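Local coordinates for protein transketolase (Campylobacter jejuni, PDB 3L84) that belongs to the transketolase family of thiamine diphosphate-binding proteins and is built as a dimer of three-domain chains, at residues M200-A204 with Q205-V209; G214-Y217 with E218-N221. One frame throughout, in Å; residues are numbered along the deposited sequence. Where two conformers were deposited one is given.

In the fold
Coming from the N terminus, the chain reaches contact 1 where helix 198-204 ends and turns into strand 208-213, an outermost strand within this chain of the parallel sheet in the N-terminal, thiamine diphosphate-binding part. Contact 2 opens just past the other end of that strand, where the loop from 214 leads into helix 217-228. The two are in series, neither nesting nor crossing; their centres are about 22 Å apart and the two do not touch. Contact 1 closes the helix-to-strand turn, beside helix 158-169 and the second subunit; contact 2 closes the strand-to-helix turn, beside helices 3-24 and 30-42. Together they bracket the edge strand.

Contact 1 (M200-A204 with Q205-V209); sequences MRFEA and QGFEV
Phe202 and Phe207 make the aromatic centre of this turn, a T-shaped pair in which CD2 of Phe202 sits over the middle of the Phe207 ring. The ring centroids of Phe202 and Phe207 are 5.0 Å apart, their planes nearly perpendicular (85°). With CG beside the backbone N in both residues (chi1 -82° and -77°), the two side chains run alongside each other, pointing the same way. Apolar packing continues at Val209, whose CG2 rests 3.8 Å from Phe202 CB and also meets the CG of Glu203. Cys164 and Leu235 touch both phenylalanine side chains.

Backbone bonds close the helix as a Schellman motif. Phe207 N donates to Phe202 O at 3.0 Å, and Gly206 N to Glu203 O at 3.1 Å. Gly206, at positive phi, is the C' residue.

Waters join the polar ends. One accepts from Arg201 NE and donates to Gln205 OE1 (2.6 Å), lying above one face of the Phe202 ring, toward its rim; another links Glu203 OE1 to Val209 N. Arg201 NH1 hydrogen-bonds Leu155 O and forms a salt bridge with Glu196 of its own chain, Glu203 pairs with Lys199, and Gln205 NE2 bonds Glu196 of the second subunit.

The chemistry implies a helix end closed by backbone bonds and packed by the ring pair, with Gln205 linking the turn to the second subunit.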
HETATM    1  N   MSE A 200     -22.614 -11.798   9.456  1.00  9.06           N
HETATM    2  CA  MSE A 200     -21.703 -12.764  10.037  1.00  9.76           C
HETATM    3  C   MSE A 200     -20.258 -12.290  10.129  1.00  7.97           C
HETATM    4  O   MSE A 200     -19.562 -12.544  11.135  1.00  8.45           O
HETATM    5  CB  MSE A 200     -21.757 -14.075   9.253  1.00  9.97           C
HETATM    6  CG  MSE A 200     -21.065 -15.236   9.909  1.00 13.22           C
HETATM    7 SE   MSE A 200     -21.269 -16.902   8.980  0.60 18.21          SE
HETATM    8  CE  MSE A 200     -22.833 -16.694   8.087  1.00  7.90           C
ATOM      9  N   ARG A 201     -19.794 -11.587   9.091  1.00  8.12           N
ATOM     10  CA  ARG A 201     -18.461 -11.025   9.080  1.00  7.99           C
ATOM     11  C   ARG A 201     -18.255 -10.121  10.272  1.00  7.79           C
ATOM     12  O   ARG A 201     -17.244 -10.227  10.976  1.00  8.43           O
ATOM     13  CB  ARG A 201     -18.286 -10.227   7.792  1.00  8.49           C
ATOM     14  CG  ARG A 201     -17.184  -9.182   7.786  1.00  8.27           C
ATOM     15  CD  ARG A 201     -17.275  -8.327   6.557  1.00  8.49           C
ATOM     16  NE  ARG A 201     -16.364  -7.199   6.640  1.00  8.07           N
ATOM     17  CZ  ARG A 201     -16.022  -6.436   5.612  1.00  7.65           C
ATOM     18  NH1 ARG A 201     -16.460  -6.707   4.375  1.00  7.62           N
ATOM     19  NH2 ARG A 201     -15.243  -5.367   5.808  1.00  8.10           N
ATOM     20  N   PHE A 202     -19.209  -9.213  10.491  1.00  7.96           N
ATOM     21  CA  PHE A 202     -19.039  -8.250  11.580  1.00  8.30           C
ATOM     22  C   PHE A 202     -19.285  -8.847  12.962  1.00  8.64           C
ATOM     23  O   PHE A 202     -18.631  -8.467  13.934  1.00  8.13           O
ATOM     24  CB  PHE A 202     -19.904  -7.014  11.340  1.00  8.03           C
ATOM     25  CG  PHE A 202     -19.262  -6.017  10.396  1.00  7.55           C
ATOM     26  CD1 PHE A 202     -19.349  -6.180   9.034  1.00  8.54           C
ATOM     27  CD2 PHE A 202     -18.605  -4.918  10.889  1.00  8.60           C
ATOM     28  CE1 PHE A 202     -18.750  -5.276   8.168  1.00  8.59           C
ATOM     29  CE2 PHE A 202     -18.011  -4.015  10.040  1.00  9.83           C
ATOM     30  CZ  PHE A 202     -18.094  -4.205   8.662  1.00  8.88           C
ATOM     31  N   GLU A 203     -20.202  -9.816  13.049  1.00  8.42           N
ATOM     32  CA  GLU A 203     -20.349 -10.540  14.302  1.00  8.85           C
ATOM     33  C   GLU A 203     -19.081 -11.320  14.657  1.00  8.32           C
ATOM     34  O   GLU A 203     -18.695 -11.400  15.824  1.00  9.12           O
ATOM     35  CB  GLU A 203     -21.581 -11.460  14.255  1.00  9.14           C
ATOM     36  CG  GLU A 203     -22.892 -10.638  14.282  1.00 10.79           C
ATOM     37  CD  GLU A 203     -24.175 -11.459  14.198  1.00 13.65           C
ATOM     38  OE1 GLU A 203     -25.265 -10.866  14.442  1.00 16.19           O
ATOM     39  OE2 GLU A 203     -24.142 -12.669  13.883  1.00 16.71           O
ATOM     40  N   ALA A 204     -18.360 -11.816  13.648  1.00  7.83           N
ATOM     41  CA  ALA A 204     -17.088 -12.524  13.879  1.00  8.29           C
ATOM     42  C   ALA A 204     -16.030 -11.590  14.465  1.00  9.02           C
ATOM     43  O   ALA A 204     -15.117 -12.034  15.167  1.00  9.89           O
ATOM     44  CB  ALA A 204     -16.571 -13.143  12.584  1.00  9.41           C
ATOM     45  N   GLN A 205     -16.183 -10.296  14.211  1.00  8.28           N
ATOM     46  CA  GLN A 205     -15.288  -9.262  14.703  1.00  8.89           C
ATOM     47  C   GLN A 205     -15.866  -8.498  15.878  1.00  9.43           C
ATOM     48  O   GLN A 205     -15.428  -7.376  16.160  1.00 11.19           O
ATOM     49  CB  GLN A 205     -14.925  -8.280  13.580  1.00  8.88           C
ATOM     50  CG  GLN A 205     -14.202  -8.919  12.455  1.00  9.97           C
ATOM     51  CD  GLN A 205     -13.699  -7.922  11.432  1.00 11.05           C
ATOM     52  OE1 GLN A 205     -14.450  -7.055  10.994  1.00 11.86           O
ATOM     53  NE2 GLN A 205     -12.428  -8.026  11.033  1.00  9.53           N
ATOM     54  N   GLY A 206     -16.854  -9.066  16.572  1.00  9.07           N
ATOM     55  CA  GLY A 206     -17.326  -8.515  17.825  1.00  9.57           C
ATOM     56  C   GLY A 206     -18.270  -7.342  17.747  1.00  9.29           C
ATOM     57  O   GLY A 206     -18.386  -6.614  18.728  1.00 11.08           O
ATOM     58  N   PHE A 207     -18.961  -7.187  16.624  1.00  8.52           N
ATOM     59  CA  PHE A 207     -19.964  -6.142  16.480  1.00  8.66           C
ATOM     60  C   PHE A 207     -21.383  -6.651  16.779  1.00  8.57           C
ATOM     61  O   PHE A 207     -21.714  -7.836  16.588  1.00  9.36           O
ATOM     62  CB  PHE A 207     -20.011  -5.618  15.039  1.00  9.01           C
ATOM     63  CG  PHE A 207     -18.887  -4.660  14.662  1.00  8.08           C
ATOM     64  CD1 PHE A 207     -17.563  -5.063  14.659  1.00  7.90           C
ATOM     65  CD2 PHE A 207     -19.172  -3.371  14.217  1.00  8.18           C
ATOM     66  CE1 PHE A 207     -16.552  -4.175  14.293  1.00  9.14           C
ATOM     67  CE2 PHE A 207     -18.190  -2.506  13.830  1.00  8.67           C
ATOM     68  CZ  PHE A 207     -16.876  -2.900  13.867  1.00  9.16           C
ATOM     69  N   GLU A 208     -22.231  -5.725  17.216  1.00  9.11           N
ATOM     70  CA  GLU A 208     -23.684  -5.900  17.131  1.00  8.88           C
ATOM     71  C   GLU A 208     -24.153  -5.393  15.778  1.00  8.79           C
ATOM     72  O   GLU A 208     -23.728  -4.303  15.358  1.00 10.41           O
ATOM     73  CB  GLU A 208     -24.400  -5.118  18.227  1.00  9.75           C
ATOM     74  CG  GLU A 208     -25.944  -5.233  18.137  1.00 12.42           C
ATOM     75  CD  GLU A 208     -26.705  -4.641  19.312  1.00 14.94           C
ATOM     76  OE1 GLU A 208     -26.151  -3.904  20.153  1.00 15.48           O
ATOM     77  OE2 GLU A 208     -27.930  -4.912  19.390  1.00 16.78           O
ATOM     78  N   VAL A 209     -25.018  -6.145  15.101  1.00  7.74           N
ATOM     79  CA  VAL A 209     -25.429  -5.828  13.747  1.00  8.30           C
ATOM     80  C   VAL A 209     -26.942  -5.631  13.631  1.00  8.21           C
ATOM     81  O   VAL A 209     -27.704  -6.531  13.987  1.00  9.34           O
ATOM     82  CB  VAL A 209     -24.963  -6.897  12.746  1.00  9.08           C
ATOM     83  CG1 VAL A 209     -25.445  -6.496  11.336  1.00 10.23           C
ATOM     84  CG2 VAL A 209     -23.426  -7.088  12.804  1.00  9.14           C
TER
HETATM   85  O   HOH W   1     -15.125  -5.777   8.807  1.00 10.16           O
HETATM   86  O   HOH W   2     -25.584  -8.799  16.132  1.00 11.08           O
HETATM   87  O   HOH W   3     -20.351 -10.113  17.909  1.00 22.30           O

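Contact 2 (G214-Y217 with E218-N221)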
ATOM      1  N   GLY A 214     -33.215   1.964   4.967  1.00  8.37           N
ATOM      2  CA  GLY A 214     -32.615   3.288   5.090  1.00  8.19           C
ATOM      3  C   GLY A 214     -33.451   4.438   4.583  1.00  9.65           C
ATOM      4  O   GLY A 214     -32.978   5.591   4.604  1.00 10.12           O
ATOM      5  N   HIS A 215     -34.685   4.167   4.143  1.00 10.18           N
ATOM      6  CA  HIS A 215     -35.647   5.215   3.781  1.00 10.41           C
ATOM      7  C   HIS A 215     -36.845   5.277   4.701  1.00 11.99           C
ATOM      8  O   HIS A 215     -37.803   6.009   4.416  1.00 13.73           O
ATOM      9  CB  HIS A 215     -36.086   5.074   2.316  1.00 10.23           C
ATOM     10  CG  HIS A 215     -34.930   5.073   1.374  1.00  8.77           C
ATOM     11  ND1 HIS A 215     -34.025   6.111   1.317  1.00  9.16           N
ATOM     12  CD2 HIS A 215     -34.486   4.148   0.491  1.00 10.43           C
ATOM     13  CE1 HIS A 215     -33.079   5.824   0.440  1.00  9.56           C
ATOM     14  NE2 HIS A 215     -33.346   4.641  -0.087  1.00 10.87           N
ATOM     15  N   ASP A 216     -36.803   4.539   5.806  1.00 10.52           N
ATOM     16  CA  ASP A 216     -37.899   4.552   6.758  0.50 10.92           C
ATOM     17  C   ASP A 216     -37.455   5.271   8.012  1.00 10.53           C
ATOM     18  O   ASP A 216     -36.623   4.793   8.773  1.00 10.12           O
ATOM     19  CB  ASP A 216     -38.390   3.146   7.082  0.50 11.14           C
ATOM     20  CG  ASP A 216     -39.659   3.152   7.921  0.50 11.68           C
ATOM     21  OD1 ASP A 216     -39.557   3.203   9.158  0.50 13.34           O
ATOM     22  OD2 ASP A 216     -40.765   3.125   7.342  0.50 13.52           O
ATOM     23  N   TYR A 217     -38.026   6.453   8.234  1.00  9.85           N
ATOM     24  CA  TYR A 217     -37.551   7.303   9.312  1.00 10.44           C
ATOM     25  C   TYR A 217     -37.654   6.644  10.682  1.00 10.72           C
ATOM     26  O   TYR A 217     -36.716   6.763  11.496  1.00 10.96           O
ATOM     27  CB  TYR A 217     -38.290   8.645   9.328  1.00 10.29           C
ATOM     28  CG  TYR A 217     -38.129   9.409   8.026  1.00  8.74           C
ATOM     29  CD1 TYR A 217     -36.889   9.863   7.616  1.00  9.08           C
ATOM     30  CD2 TYR A 217     -39.206   9.642   7.207  1.00  9.44           C
ATOM     31  CE1 TYR A 217     -36.715  10.522   6.436  1.00  8.77           C
ATOM     32  CE2 TYR A 217     -39.052  10.313   6.002  1.00  9.48           C
ATOM     33  CZ  TYR A 217     -37.783  10.743   5.624  1.00  8.38           C
ATOM     34  OH  TYR A 217     -37.603  11.367   4.417  1.00  8.86           O
ATOM     35  N   GLU A 218     -38.757   5.938  10.919  1.00 11.27           N
ATOM     36  CA  GLU A 218     -38.932   5.251  12.177  1.00 12.56           C
ATOM     37  C   GLU A 218     -37.878   4.170  12.365  1.00 10.83           C
ATOM     38  O   GLU A 218     -37.347   4.022  13.451  1.00 10.08           O
ATOM     39  CB  GLU A 218     -40.362   4.693  12.280  1.00 13.19           C
ATOM     40  CG  GLU A 218     -40.689   3.907  13.555  1.00 19.59           C
ATOM     41  CD  GLU A 218     -42.154   3.453  13.660  1.00 27.16           C
ATOM     42  OE1 GLU A 218     -42.843   3.289  12.619  1.00 31.26           O
ATOM     43  OE2 GLU A 218     -42.621   3.243  14.812  1.00 32.41           O
ATOM     44  N   GLU A 219     -37.591   3.392  11.333  1.00 10.54           N
ATOM     45  CA  GLU A 219     -36.608   2.313  11.488  1.00  9.90           C
ATOM     46  C   GLU A 219     -35.201   2.890  11.724  1.00 10.12           C
ATOM     47  O   GLU A 219     -34.434   2.377  12.544  1.00 10.98           O
ATOM     48  CB  GLU A 219     -36.550   1.433  10.237  1.00 10.82           C
ATOM     49  CG  GLU A 219     -37.743   0.538  10.017  1.00 12.21           C
ATOM     50  CD  GLU A 219     -37.561  -0.390   8.824  1.00 15.48           C
ATOM     51  OE1 GLU A 219     -36.448  -0.982   8.682  1.00 10.84           O
ATOM     52  OE2 GLU A 219     -38.538  -0.557   8.037  1.00 18.19           O
ATOM     53  N   ILE A 220     -34.876   3.991  11.050  1.00 10.32           N
ATOM     54  CA  ILE A 220     -33.564   4.629  11.234  1.00 10.25           C
ATOM     55  C   ILE A 220     -33.427   5.115  12.670  1.00  9.27           C
ATOM     56  O   ILE A 220     -32.419   4.874  13.337  1.00  9.39           O
ATOM     57  CB  ILE A 220     -33.354   5.817  10.288  1.00 10.63           C
ATOM     58  CG1 ILE A 220     -33.419   5.389   8.819  1.00 11.22           C
ATOM     59  CG2 ILE A 220     -32.017   6.506  10.590  1.00 10.33           C
ATOM     60  CD1 ILE A 220     -33.745   6.521   7.808  1.00 10.05           C
ATOM     61  N   ASN A 221     -34.458   5.801  13.166  1.00  9.01           N
ATOM     62  CA  ASN A 221     -34.434   6.341  14.511  1.00  9.23           C
ATOM     63  C   ASN A 221     -34.297   5.215  15.544  1.00  8.70           C
ATOM     64  O   ASN A 221     -33.457   5.305  16.443  1.00  8.34           O
ATOM     65  CB  ASN A 221     -35.662   7.189  14.798  1.00  8.79           C
ATOM     66  CG  ASN A 221     -35.597   7.830  16.130  1.00 10.32           C
ATOM     67  OD1 ASN A 221     -34.725   8.643  16.397  1.00 11.23           O
ATOM     68  ND2 ASN A 221     -36.558   7.502  16.993  1.00 14.93           N
TER
HETATM   69  O   HOH W   4     -41.307   1.545  10.490  1.00 27.43           O
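The carboxylates of Asp216 and Glu219 are the flat groups that approach each other here, their planes 39° apart and their side chains crossing at about a right angle. In the conformer modelled here, one of two for Asp216, OD1 turns its anti lone pair, away from OD2, to Glu219 N, a bond of 2.9 Å with an N-H...O angle of 151°. The same oxygen has Glu219 CG 3.3 Å away, while OE2 of Glu219 lies nearest Asp216 CB. A water donates to Asp216 OD1 (2.8 Å) and, by a longer bond, to Glu218 OE1. The Tyr217 side chain packs on Ile3, Leu6 and Ala10 of helix 3-24 and on Val41 of helix 30-42.

Asp216 is the N-cap of helix 217-228. Its CG stands anti to the backbone N (chi1 -172°), which brings OD1 round to the amide of Glu219 in the first turn. The main chain takes over from there: Asp216 O receives Ile220 N at 3.0 Å, and Tyr217 O receives Asn221 N.

Ile220 folds back along the turn, setting CD1 3.4 Å from Gly214 O and CG1 against Asp216 O. It also packs on Ile38, Val41 and Ile212, so the helix start is seated on both helix 30-42 and strand 208-213. Glu219 OE1 bonds Asn213 N, Asn221 OD1 bonds His45, and His215 ND1 bonds Asp37.

Asp216 OD1 and Glu219 OE2 are 4.1 Å apart, a like-charge pair that should cost some energy. The capping amide, the water and the helix N terminus probably offset that cost and stabilise the negative charge on Asp216.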